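Phosphoribosylamine--glycine ligase (Thermotoga maritima, PDB 1VKZ) joins glycine to 5-phosphoribosylamine at the expense of ATP, forming glycinamide ribonucleotide in the second step of de novo purine biosynthesis. Local coordinates at residues A[63-68]-A[91-96]; A[68-73]-A[312-317]; A[131-136]-A[186-191]; A[171-176]-A[180-185]; A[376-381]-A[397-402]. All coordinates share one frame; numbering follows the deposited sequence.

Overall arrangement
From the N terminus, contact 1 closes a short loop within the N domain, bringing helix 62-66 near the segment 91-96. Contact 2 opens at Ile68, which both contacts contain, and crosses contact 1 along the chain; the two touch, and their centres lie about 10 Å apart. Its long loop runs to the end of helix 303-315, tying the N domain to the ATP-grasp part, and encloses contacts 3 and 4. Contact 3 packs helix 130-137 on strand 186-190, while contact 4, lying within its loop, joins the end of helix 163-175 to the loop 180-185 that leads into that strand; they touch through Leu133, Ile174 and Val186. Contact 5 follows separately in the C domain, joining strand 374-382 to the chain after helix 385-398.

Contact 1: residues A[63-68]-A[91-96]; sequences KTLKAI and SNVFGP
Ile68 and Leu65 meet Asn92 and Val93 in a small, buried packing contact at the edge of the N domain, where the last turn of helix 62-66 and the residues just after it lie beside the loop that leads toward helix 98-105. Its apolar half is a distant touch of methyls, Leu65 CD2 standing 4.3 Å from Val93 CG2. The other half is closer. The side chains of Ile68 and Asn92 cross at a slant, and the methyl CG2 of Ile68 lies 3.6 Å from Asn92 ND2. With CG2 anti to the backbone N of Ile68, this methyl is the branch turned to the amide. Asn92 ND2 also lies 3.4 Å from Ile68 O and hydrogen-bonds to the next carbonyl, Pro69 O, which holds the amide against the backbone at this turn. The domain belongs to the Rossmann-like clan, and strand 73-74 is an outermost strand of its parallel sheet. Ile73 of that strand touches all four of Leu65, Ile68, Asn92 and Val93, and its backbone bonds to Asn92 and Phe94. Leu65 and Ile68 also reach strand 17-22, on Leu21 and His19 respectively, whereas Asn92 meets Tyr314 of helix 303-315.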
# COMPACT_ATOMS: atom_id res chain seq x y z
N LYS A 63 -6.59 13.94 -19.88
CA LYS A 63 -7.16 13.53 -21.17
C LYS A 63 -7.81 12.14 -21.02
O LYS A 63 -8.89 11.88 -21.56
CB LYS A 63 -6.09 13.52 -22.27
CG LYS A 63 -6.64 13.47 -23.70
CD LYS A 63 -5.71 12.69 -24.64
CE LYS A 63 -4.52 13.51 -25.13
NZ LYS A 63 -4.70 14.01 -26.52
N THR A 64 -7.14 11.26 -20.29
CA THR A 64 -7.66 9.94 -19.98
C THR A 64 -8.95 10.02 -19.17
O THR A 64 -9.92 9.32 -19.47
CB THR A 64 -6.63 9.15 -19.19
OG1 THR A 64 -5.53 8.80 -20.06
CG2 THR A 64 -7.20 7.81 -18.68
N LEU A 65 -8.94 10.88 -18.15
CA LEU A 65 -10.01 10.95 -17.17
C LEU A 65 -11.21 11.81 -17.60
O LEU A 65 -12.35 11.51 -17.22
CB LEU A 65 -9.45 11.45 -15.85
CG LEU A 65 -8.46 10.47 -15.21
CD1 LEU A 65 -7.46 11.16 -14.32
CD2 LEU A 65 -9.19 9.41 -14.45
N LYS A 66 -10.97 12.86 -18.38
CA LYS A 66 -12.06 13.70 -18.90
C LYS A 66 -12.98 12.89 -19.82
O LYS A 66 -14.17 13.20 -19.94
CB LYS A 66 -11.52 14.91 -19.69
CG LYS A 66 -11.17 16.15 -18.85
CD LYS A 66 -10.68 17.29 -19.74
CE LYS A 66 -11.83 18.06 -20.40
NZ LYS A 66 -12.65 18.85 -19.42
N ALA A 67 -12.41 11.88 -20.47
CA ALA A 67 -13.12 11.07 -21.44
C ALA A 67 -14.01 10.01 -20.78
O ALA A 67 -14.98 9.53 -21.36
CB ALA A 67 -12.13 10.42 -22.40
N ILE A 68 -13.71 9.68 -19.54
CA ILE A 68 -14.47 8.65 -18.84
C ILE A 68 -15.76 9.22 -18.21
O ILE A 68 -15.71 10.20 -17.46
CB ILE A 68 -13.61 8.04 -17.72
CG1 ILE A 68 -12.25 7.59 -18.26
CG2 ILE A 68 -14.37 6.88 -17.07
CD1 ILE A 68 -11.27 7.23 -17.18
N SER A 91 -15.58 13.86 -9.78
CA SER A 91 -16.42 13.03 -8.88
C SER A 91 -16.43 11.51 -9.21
O SER A 91 -16.90 10.68 -8.43
CB SER A 91 -17.84 13.58 -8.89
OG SER A 91 -18.23 14.00 -10.18
N ASN A 92 -15.93 11.18 -10.38
CA ASN A 92 -15.69 9.82 -10.87
C ASN A 92 -14.74 8.94 -10.09
O ASN A 92 -14.77 7.68 -10.13
CB ASN A 92 -14.99 9.98 -12.23
CG ASN A 92 -15.85 9.63 -13.30
OD1 ASN A 92 -17.03 9.90 -13.23
ND2 ASN A 92 -15.32 8.98 -14.31
N VAL A 93 -13.79 9.61 -9.49
CA VAL A 93 -12.63 8.95 -8.95
C VAL A 93 -12.86 8.57 -7.50
O VAL A 93 -13.23 9.40 -6.68
CB VAL A 93 -11.38 9.84 -9.15
CG1 VAL A 93 -10.17 9.19 -8.57
CG2 VAL A 93 -11.21 10.15 -10.67
N PHE A 94 -12.69 7.30 -7.19
CA PHE A 94 -13.00 6.82 -5.88
C PHE A 94 -11.73 6.93 -5.02
O PHE A 94 -11.05 5.96 -4.75
CB PHE A 94 -13.58 5.39 -5.92
CG PHE A 94 -14.02 4.88 -4.56
CD1 PHE A 94 -14.88 5.64 -3.77
CD2 PHE A 94 -13.53 3.70 -4.04
CE1 PHE A 94 -15.26 5.20 -2.52
CE2 PHE A 94 -13.92 3.24 -2.81
CZ PHE A 94 -14.79 3.99 -2.04
N GLY A 95 -11.42 8.14 -4.63
CA GLY A 95 -10.29 8.41 -3.84
C GLY A 95 -10.34 9.85 -3.48
O GLY A 95 -11.01 10.60 -4.12
N PRO A 96 -9.63 10.24 -2.43
CA PRO A 96 -9.82 11.55 -1.85
C PRO A 96 -9.23 12.68 -2.69
O PRO A 96 -8.28 12.44 -3.45
CB PRO A 96 -9.10 11.42 -0.52
CG PRO A 96 -8.07 10.47 -0.76
CD PRO A 96 -8.60 9.47 -1.70

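Contact 2: residues A[68-73]-A[312-317]; sequences IPEEDI and EGYRGG
Tyr314 reaches across to Asp72 and Glu71 from the last turn of helix 303-315, which ends in a Schellman motif: Gly316 takes positive phi, its N bonds back to Gly313 O, and Gly317 N makes a weak bond to Glu312 O. The contact joins this ATP-grasp helix to the loop before strand 73-74 of the N domain. The side chain of Tyr314 leaves with CG anti to the backbone N (chi1 -178°), which carries the ring outward from the helix toward the loop. Its CB already lies 3.3 Å from Asp72 OD2, and CG is 3.2 Å from the same oxygen. Further out, CD1 and CE1 lie 3.3 and 3.5 Å from Asp72 OD1. Asp72 OD1 thus lies over one ring face, offset toward the rim, with the carboxylate plane tilted 31° from the ring, and the two side chains run past each other in opposite directions. CZ keeps 4.0 Å from Asp72 OD1. Asp72 OD2 is buried here with no polar partner in the model, a setting that might favour the protonated acid. The neighbouring glutamates are held elsewhere, Glu70 OE2 by Ser91 OG and Glu71 OE2 by His19. At the tip, Tyr314 OH lies 3.7 Å from Glu71 O and 4.2 Å from Glu70 CG.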
# COMPACT_ATOMS: atom_id res chain seq x y z
N ILE A 68 -13.71 9.68 -19.54
CA ILE A 68 -14.47 8.65 -18.84
C ILE A 68 -15.76 9.22 -18.21
O ILE A 68 -15.71 10.20 -17.46
CB ILE A 68 -13.61 8.04 -17.72
CG1 ILE A 68 -12.25 7.59 -18.26
CG2 ILE A 68 -14.37 6.88 -17.07
CD1 ILE A 68 -11.27 7.23 -17.18
N PRO A 69 -16.90 8.61 -18.48
CA PRO A 69 -18.17 9.11 -17.96
C PRO A 69 -18.36 8.81 -16.46
O PRO A 69 -17.46 8.23 -15.85
CB PRO A 69 -19.21 8.37 -18.80
CG PRO A 69 -18.52 7.06 -19.10
CD PRO A 69 -17.07 7.40 -19.32
N GLU A 70 -19.50 9.20 -15.87
CA GLU A 70 -19.78 8.71 -14.50
C GLU A 70 -20.07 7.22 -14.51
O GLU A 70 -20.81 6.72 -15.34
CB GLU A 70 -20.91 9.44 -13.80
CG GLU A 70 -20.41 10.37 -12.71
CD GLU A 70 -19.72 11.60 -13.29
OE1 GLU A 70 -20.03 11.96 -14.46
OE2 GLU A 70 -18.89 12.19 -12.55
N GLU A 71 -19.53 6.56 -13.49
CA GLU A 71 -19.03 5.17 -13.53
C GLU A 71 -17.63 5.24 -12.94
O GLU A 71 -16.95 6.22 -13.10
CB GLU A 71 -18.97 4.56 -14.92
CG GLU A 71 -17.69 4.72 -15.73
CD GLU A 71 -17.96 4.32 -17.18
OE1 GLU A 71 -19.16 4.19 -17.53
OE2 GLU A 71 -17.02 4.16 -18.00
N ASP A 72 -17.19 4.16 -12.31
CA ASP A 72 -16.14 4.23 -11.31
C ASP A 72 -14.73 4.30 -11.84
O ASP A 72 -14.37 3.52 -12.70
CB ASP A 72 -16.25 3.05 -10.34
CG ASP A 72 -15.88 3.47 -8.91
OD1 ASP A 72 -15.16 4.48 -8.79
OD2 ASP A 72 -16.27 2.90 -7.87
N ILE A 73 -13.91 5.21 -11.27
CA ILE A 73 -12.44 5.20 -11.45
C ILE A 73 -11.75 4.89 -10.13
O ILE A 73 -11.93 5.64 -9.15
CB ILE A 73 -11.87 6.57 -11.93
CG1 ILE A 73 -12.70 7.16 -13.05
CG2 ILE A 73 -10.39 6.46 -12.35
CD1 ILE A 73 -12.72 6.36 -14.26
N GLU A 312 -20.71 0.23 -3.07
CA GLU A 312 -21.58 0.86 -2.11
C GLU A 312 -20.99 2.15 -1.59
O GLU A 312 -21.70 3.13 -1.44
CB GLU A 312 -21.88 -0.09 -0.95
CG GLU A 312 -22.90 -1.14 -1.31
CD GLU A 312 -24.11 -0.53 -2.00
OE1 GLU A 312 -24.52 0.61 -1.63
OE2 GLU A 312 -24.66 -1.16 -2.94
N GLY A 313 -19.70 2.14 -1.31
CA GLY A 313 -18.99 3.33 -0.89
C GLY A 313 -18.98 4.39 -1.98
O GLY A 313 -19.33 5.55 -1.74
N TYR A 314 -18.60 3.99 -3.18
CA TYR A 314 -18.69 4.88 -4.35
C TYR A 314 -20.07 5.43 -4.57
O TYR A 314 -20.22 6.61 -4.88
CB TYR A 314 -18.28 4.16 -5.63
CG TYR A 314 -18.33 5.08 -6.82
CD1 TYR A 314 -17.40 6.10 -6.96
CD2 TYR A 314 -19.32 4.95 -7.80
CE1 TYR A 314 -17.44 6.98 -8.05
CE2 TYR A 314 -19.36 5.81 -8.89
CZ TYR A 314 -18.41 6.82 -9.00
OH TYR A 314 -18.45 7.68 -10.07
N ARG A 315 -21.08 4.58 -4.45
CA ARG A 315 -22.45 4.98 -4.78
C ARG A 315 -23.09 5.82 -3.66
O ARG A 315 -24.18 6.39 -3.84
CB ARG A 315 -23.30 3.74 -5.08
N GLY A 316 -22.43 5.92 -2.51
CA GLY A 316 -23.00 6.64 -1.38
C GLY A 316 -23.90 5.81 -0.49
O GLY A 316 -24.51 6.33 0.43
N GLY A 317 -23.97 4.50 -0.75
CA GLY A 317 -24.81 3.61 0.05
C GLY A 317 -24.10 2.98 1.23
O GLY A 317 -22.89 3.23 1.47

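Contact 3: residues A[131-136]-A[186-191]; sequences EELREK and VVIDEF
Ile188 pushes its CD1 methyl against helix 130-137, meeting Lys136 CB at 3.7 Å and Leu133 CD1 at 4.0 Å. This one methyl makes the closer part of the contact, resting on two residues three apart, about one turn of the helix. The side chains of Leu133 and Ile188 meet at an angle; with Leu133 CG anti to its backbone N (chi1 -177°), the branched end swings nearer to the strand than the direction of its first bond would suggest. Ile188 belongs to a strand of the four-stranded antiparallel sheet of the ATP-grasp domain, running between strands 124-127 and 144-148. Helix 130-137 covers one face of this sheet, where Leu133 also touches Ile146 and, on helix 163-175, Ile174. Alternation along the strand sends Asp189 to the other face, where it forms salt bridges with Lys111 and Lys147; the strand lies in a segment predicted to bind ATP. Val186 faces the helix too but stays looser, its side chain coming no nearer than 4.6 Å. The partly exposed side is formed by Lys136, which uses only the root of its side chain in the contact: beyond CB the chain runs extended, then bends at its last torsion as it leads away from Ile188.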
# COMPACT_ATOMS: atom_id res chain seq x y z
N GLU A 131 20.06 22.58 10.92
CA GLU A 131 20.26 23.26 12.20
C GLU A 131 19.18 22.84 13.21
O GLU A 131 19.49 22.49 14.36
CB GLU A 131 20.23 24.78 11.99
CG GLU A 131 20.61 25.60 13.21
CD GLU A 131 19.95 26.97 13.21
OE1 GLU A 131 18.71 27.03 13.04
OE2 GLU A 131 20.68 27.98 13.41
N GLU A 132 17.93 22.87 12.78
CA GLU A 132 16.81 22.50 13.64
C GLU A 132 16.91 21.01 14.01
O GLU A 132 16.60 20.62 15.14
CB GLU A 132 15.48 22.79 12.95
CG GLU A 132 15.22 24.27 12.70
CD GLU A 132 13.96 24.52 11.88
OE1 GLU A 132 13.23 23.56 11.57
OE2 GLU A 132 13.70 25.70 11.55
N LEU A 133 17.34 20.19 13.04
CA LEU A 133 17.56 18.77 13.26
C LEU A 133 18.56 18.52 14.40
O LEU A 133 18.35 17.64 15.22
CB LEU A 133 18.04 18.11 11.97
CG LEU A 133 18.26 16.59 11.99
CD1 LEU A 133 17.08 15.85 12.57
CD2 LEU A 133 18.53 16.10 10.59
N ARG A 134 19.64 19.32 14.45
CA ARG A 134 20.64 19.23 15.53
C ARG A 134 20.06 19.59 16.89
O ARG A 134 20.29 18.90 17.88
CB ARG A 134 21.84 20.15 15.26
CG ARG A 134 22.79 19.71 14.15
CD ARG A 134 23.92 20.73 13.86
NE ARG A 134 23.49 21.81 12.95
CZ ARG A 134 24.03 23.04 12.90
NH1 ARG A 134 25.04 23.40 13.70
NH2 ARG A 134 23.55 23.93 12.03
N GLU A 135 19.32 20.70 16.94
CA GLU A 135 18.67 21.17 18.17
C GLU A 135 17.59 20.18 18.59
O GLU A 135 17.64 19.63 19.69
CB GLU A 135 18.06 22.57 17.96
CG GLU A 135 17.28 23.15 19.15
CD GLU A 135 15.75 23.05 19.00
OE1 GLU A 135 15.15 23.96 18.37
OE2 GLU A 135 15.14 22.09 19.55
N LYS A 136 16.64 19.94 17.70
CA LYS A 136 15.45 19.17 18.03
C LYS A 136 15.72 17.67 18.23
O LYS A 136 14.91 16.97 18.86
CB LYS A 136 14.34 19.41 16.99
CG LYS A 136 13.90 20.89 16.91
CD LYS A 136 12.93 21.15 15.79
CE LYS A 136 12.74 22.65 15.54
NZ LYS A 136 11.52 23.17 16.20
N VAL A 186 11.51 17.51 7.91
CA VAL A 186 11.39 16.15 8.39
C VAL A 186 10.68 16.11 9.73
O VAL A 186 10.75 17.04 10.52
CB VAL A 186 12.75 15.43 8.51
CG1 VAL A 186 13.45 15.43 7.18
CG2 VAL A 186 13.63 16.07 9.59
N VAL A 187 9.95 15.03 9.94
CA VAL A 187 9.41 14.70 11.25
C VAL A 187 10.48 13.93 12.03
O VAL A 187 11.15 13.04 11.51
CB VAL A 187 8.11 13.82 11.15
CG1 VAL A 187 7.46 13.63 12.53
CG2 VAL A 187 7.10 14.44 10.15
N ILE A 188 10.62 14.28 13.30
CA ILE A 188 11.41 13.47 14.19
C ILE A 188 10.36 12.81 15.04
O ILE A 188 9.57 13.48 15.68
CB ILE A 188 12.36 14.35 14.98
CG1 ILE A 188 13.01 15.39 14.04
CG2 ILE A 188 13.40 13.46 15.68
CD1 ILE A 188 13.80 16.49 14.72
N ASP A 189 10.31 11.48 15.01
CA ASP A 189 9.27 10.76 15.69
C ASP A 189 9.89 10.00 16.85
O ASP A 189 10.97 9.42 16.76
CB ASP A 189 8.57 9.80 14.72
CG ASP A 189 7.03 9.90 14.74
OD1 ASP A 189 6.50 10.79 15.44
OD2 ASP A 189 6.26 9.12 14.09
N GLU A 190 9.21 10.03 17.98
CA GLU A 190 9.58 9.21 19.10
C GLU A 190 9.40 7.77 18.66
O GLU A 190 8.31 7.38 18.25
CB GLU A 190 8.66 9.57 20.26
CG GLU A 190 8.62 8.58 21.39
CD GLU A 190 7.45 8.82 22.32
OE1 GLU A 190 6.26 8.92 21.83
OE2 GLU A 190 7.74 8.92 23.54
N PHE A 191 10.47 6.98 18.74
CA PHE A 191 10.41 5.56 18.39
C PHE A 191 9.59 4.85 19.41
O PHE A 191 9.70 5.13 20.59
CB PHE A 191 11.78 4.94 18.35
CG PHE A 191 11.79 3.49 17.95
CD1 PHE A 191 11.59 3.13 16.62
CD2 PHE A 191 12.07 2.49 18.91
CE1 PHE A 191 11.61 1.76 16.26
CE2 PHE A 191 12.11 1.13 18.55
CZ PHE A 191 11.89 0.77 17.22

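Contact 4: residues A[171-176]-A[180-185]; sequences SKLIIG and KGVKGP
Leu173 and Val182 lie side by side, pointing the same way, with Leu173 CD1 4.0 Å from Val182 CG1. Leu173 CG and Val182 CG1 are each anti to the backbone N, and a chi2 of 57° brings Leu173 CD1 to the valine; both side chains touch Ala148 of the sheet. Ile174 is turned differently, CG1 beside its backbone N and CG2 anti to it; CG2 comes to 3.9 Å from Gly184 O, while the longer branch heads for helix 130-137. Lys183 lies along the helix end with an extended chain, its CG 3.7 Å from Ile174 O and its CB 3.8 Å from Gly176 CA, before the amino end leads away. This is the C-terminal end of helix 163-175, where Gly176 leaves the helix with positive phi and the chain doubles back to strand 186-190, within the predicted ATP-binding segment. Gly184 N gives a nearly straight hydrogen bond (171°) to Ile174 O, 2.8 Å away, on a lone pair in the carbonyl plane. A water donates to Leu173 O at 2.6 Å and to Gly184 O at 2.7 Å, using both its protons. Two carbonyls of the last helical turn, past the reach of helical N-H groups, are therefore satisfied by the returning chain, one directly and one through solvent.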
# COMPACT_ATOMS: atom_id res chain seq x y z
N SER A 171 20.05 15.37 7.81
CA SER A 171 20.38 16.68 7.28
C SER A 171 20.34 16.65 5.76
O SER A 171 19.81 17.55 5.13
CB SER A 171 21.80 17.07 7.72
OG SER A 171 21.95 16.94 9.12
N LYS A 172 20.98 15.61 5.20
CA LYS A 172 21.02 15.36 3.76
C LYS A 172 19.65 15.11 3.24
O LYS A 172 19.34 15.50 2.13
CB LYS A 172 21.86 14.12 3.42
CG LYS A 172 23.35 14.34 3.43
CD LYS A 172 24.08 13.04 3.10
CE LYS A 172 25.59 13.18 3.32
NZ LYS A 172 25.93 13.33 4.77
N LEU A 173 18.83 14.44 4.04
CA LEU A 173 17.42 14.22 3.68
C LEU A 173 16.62 15.52 3.60
O LEU A 173 15.73 15.67 2.76
CB LEU A 173 16.75 13.25 4.66
CG LEU A 173 15.29 12.83 4.38
CD1 LEU A 173 15.15 12.21 3.01
CD2 LEU A 173 14.80 11.87 5.40
N ILE A 174 16.92 16.46 4.50
CA ILE A 174 16.28 17.77 4.49
C ILE A 174 16.67 18.55 3.22
O ILE A 174 15.82 19.09 2.52
CB ILE A 174 16.66 18.61 5.77
CG1 ILE A 174 16.03 18.01 7.03
CG2 ILE A 174 16.21 20.07 5.64
CD1 ILE A 174 16.76 18.34 8.31
N ILE A 175 17.97 18.56 2.91
CA ILE A 175 18.53 19.39 1.84
C ILE A 175 18.46 18.73 0.46
O ILE A 175 18.92 19.31 -0.51
CB ILE A 175 19.96 19.73 2.17
CG1 ILE A 175 20.04 20.38 3.55
CG2 ILE A 175 20.55 20.68 1.12
CD1 ILE A 175 21.45 20.35 4.12
N GLY A 176 17.89 17.54 0.37
CA GLY A 176 17.72 16.86 -0.91
C GLY A 176 18.95 16.11 -1.39
O GLY A 176 18.98 15.64 -2.52
N LYS A 180 17.33 11.48 -3.97
CA LYS A 180 17.07 12.33 -5.14
C LYS A 180 15.57 12.60 -5.30
O LYS A 180 14.76 11.65 -5.34
CB LYS A 180 17.62 11.65 -6.41
CG LYS A 180 17.67 12.55 -7.63
CD LYS A 180 18.84 13.51 -7.53
CE LYS A 180 18.94 14.39 -8.77
NZ LYS A 180 20.21 15.17 -8.75
N GLY A 181 15.20 13.88 -5.38
CA GLY A 181 13.80 14.30 -5.48
C GLY A 181 13.03 14.30 -4.16
O GLY A 181 11.79 14.28 -4.15
N VAL A 182 13.76 14.32 -3.04
CA VAL A 182 13.14 14.51 -1.73
C VAL A 182 13.93 15.57 -0.97
O VAL A 182 15.16 15.53 -0.89
CB VAL A 182 13.05 13.21 -0.95
CG1 VAL A 182 12.34 13.47 0.39
CG2 VAL A 182 12.31 12.14 -1.78
N LYS A 183 13.20 16.52 -0.41
CA LYS A 183 13.78 17.74 0.10
C LYS A 183 12.69 18.48 0.85
O LYS A 183 11.55 18.48 0.43
CB LYS A 183 14.30 18.57 -1.07
CG LYS A 183 14.57 20.04 -0.79
CD LYS A 183 15.42 20.65 -1.92
CE LYS A 183 15.24 22.16 -2.04
NZ LYS A 183 16.33 22.78 -2.85
N GLY A 184 13.04 19.08 1.97
CA GLY A 184 12.06 19.75 2.78
C GLY A 184 12.04 19.18 4.19
O GLY A 184 12.86 18.32 4.53
N PRO A 185 11.10 19.65 5.00
CA PRO A 185 11.11 19.36 6.42
C PRO A 185 11.10 17.88 6.69
O PRO A 185 10.74 17.08 5.81
CB PRO A 185 9.80 19.98 6.91
CG PRO A 185 9.42 21.00 5.85
CD PRO A 185 9.95 20.47 4.59
O HOH W 1 13.15 15.99 3.17

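Contact 5: residues A[376-381]-A[397-402]; sequences LHCMGT and EKVHFE
Leu376 meets Val399 and Phe401 in a wholly apolar contact, which Cys378 completes. Among the aliphatic groups the tightest pair is Leu376 CD1 with Val399 CG1, at 3.3 Å, closer than usual van der Waals contact; the leucine and valine side chains run at an angle to each other. The same leucine methyl reaches the aromatic ring as well, 4.2 Å from Phe401 CE1, approaching it obliquely. With CG between its backbone N and carbonyl carbon (chi1 55°), Phe401 places its ring beside Leu376 CD1, and its side chain runs past that of Leu376 in the opposite direction. Sulfur supplies the third kind of touch: Cys378 SG lies 4.1 Å from Val399 CG2, so the two methyls of the valine divide their contacts between leucine and cysteine. The backbone of Leu376 and Cys378 pairs with Leu333 and Val331 of strand 327-334, and Val399 O accepts from Lys404 NZ. His377 and Met379, a selenomethionine, alternate to the other face of the strand, where His377 ND1 hydrogen-bonds to Asp330 and Met379 touches Glu296 of helix 294-301. This is alpha+beta packing: strand 374-382, in the antiparallel sheet of the C domain, is followed by helix 385-398, and the chain leaving that helix lays its apolar residues on the sheet face.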
# COMPACT_ATOMS: atom_id res chain seq x y z
N LEU A 376 5.77 -10.94 -10.35
CA LEU A 376 4.54 -11.70 -10.16
C LEU A 376 4.17 -11.87 -8.70
O LEU A 376 5.03 -11.98 -7.83
CB LEU A 376 4.67 -13.11 -10.76
CG LEU A 376 5.01 -13.14 -12.24
CD1 LEU A 376 5.73 -14.41 -12.63
CD2 LEU A 376 3.77 -12.96 -13.09
N HIS A 377 2.87 -12.00 -8.48
CA HIS A 377 2.32 -12.41 -7.23
C HIS A 377 1.73 -13.79 -7.43
O HIS A 377 0.78 -13.95 -8.17
CB HIS A 377 1.31 -11.38 -6.81
CG HIS A 377 1.89 -10.01 -6.73
ND1 HIS A 377 2.13 -9.38 -5.53
CD2 HIS A 377 2.37 -9.19 -7.69
CE1 HIS A 377 2.69 -8.21 -5.76
NE2 HIS A 377 2.84 -8.06 -7.07
N CYS A 378 2.33 -14.80 -6.77
CA CYS A 378 1.78 -16.15 -6.75
C CYS A 378 0.85 -16.39 -5.55
O CYS A 378 1.26 -16.28 -4.39
CB CYS A 378 2.90 -17.15 -6.76
SG CYS A 378 3.79 -17.14 -8.33
N MSE A 379 -0.41 -16.68 -5.82
CA MSE A 379 -1.41 -16.81 -4.76
C MSE A 379 -1.63 -18.28 -4.43
O MSE A 379 -1.71 -19.13 -5.32
CB MSE A 379 -2.76 -16.17 -5.13
CG MSE A 379 -2.69 -14.74 -5.69
SE MSE A 379 -1.91 -13.43 -4.44
CE MSE A 379 -0.32 -13.43 -5.03
N GLY A 380 -1.73 -18.56 -3.13
CA GLY A 380 -2.18 -19.82 -2.62
C GLY A 380 -3.41 -19.54 -1.81
O GLY A 380 -3.53 -18.49 -1.22
N THR A 381 -4.34 -20.51 -1.80
CA THR A 381 -5.57 -20.41 -1.02
C THR A 381 -5.82 -21.72 -0.31
O THR A 381 -5.41 -22.75 -0.79
CB THR A 381 -6.78 -20.09 -1.94
OG1 THR A 381 -6.86 -21.04 -3.00
CG2 THR A 381 -6.63 -18.75 -2.64
N GLU A 397 7.21 -22.32 -7.62
CA GLU A 397 8.16 -23.29 -8.19
C GLU A 397 7.86 -23.57 -9.67
O GLU A 397 8.78 -23.91 -10.41
CB GLU A 397 8.14 -24.62 -7.41
CG GLU A 397 8.46 -24.54 -5.92
CD GLU A 397 7.81 -25.67 -5.10
OE1 GLU A 397 7.74 -26.81 -5.61
OE2 GLU A 397 7.37 -25.43 -3.94
N LYS A 398 6.60 -23.45 -10.09
CA LYS A 398 6.22 -23.68 -11.50
C LYS A 398 6.52 -22.49 -12.41
O LYS A 398 6.50 -22.59 -13.63
CB LYS A 398 4.72 -23.98 -11.63
CG LYS A 398 4.28 -25.35 -11.13
CD LYS A 398 2.84 -25.65 -11.62
CE LYS A 398 2.28 -26.93 -11.02
NZ LYS A 398 2.13 -26.82 -9.54
N VAL A 399 6.79 -21.36 -11.78
CA VAL A 399 6.92 -20.10 -12.50
C VAL A 399 8.41 -19.81 -12.58
O VAL A 399 9.09 -19.87 -11.56
CB VAL A 399 6.17 -18.95 -11.77
CG1 VAL A 399 6.44 -17.63 -12.45
CG2 VAL A 399 4.68 -19.20 -11.76
N HIS A 400 8.92 -19.52 -13.78
CA HIS A 400 10.35 -19.27 -13.94
C HIS A 400 10.69 -18.04 -14.77
O HIS A 400 10.05 -17.73 -15.77
CB HIS A 400 11.02 -20.48 -14.55
CG HIS A 400 12.39 -20.24 -15.13
ND1 HIS A 400 13.51 -20.02 -14.35
CD2 HIS A 400 12.84 -20.29 -16.42
CE1 HIS A 400 14.58 -19.90 -15.13
NE2 HIS A 400 14.19 -20.06 -16.39
N PHE A 401 11.71 -17.34 -14.30
CA PHE A 401 12.44 -16.41 -15.14
C PHE A 401 13.78 -16.27 -14.47
O PHE A 401 13.91 -16.60 -13.31
CB PHE A 401 11.74 -15.08 -15.31
CG PHE A 401 11.40 -14.40 -14.02
CD1 PHE A 401 10.21 -14.69 -13.37
CD2 PHE A 401 12.26 -13.45 -13.46
CE1 PHE A 401 9.88 -14.05 -12.21
CE2 PHE A 401 11.93 -12.82 -12.28
CZ PHE A 401 10.75 -13.12 -11.67
N GLU A 402 14.78 -15.82 -15.21
CA GLU A 402 16.15 -15.84 -14.70
C GLU A 402 16.35 -14.80 -13.61
O GLU A 402 15.82 -13.70 -13.68
CB GLU A 402 17.15 -15.62 -15.83
CG GLU A 402 18.59 -15.91 -15.44
CD GLU A 402 19.48 -16.10 -16.65
OE1 GLU A 402 18.95 -16.21 -17.78
OE2 GLU A 402 20.71 -16.13 -16.46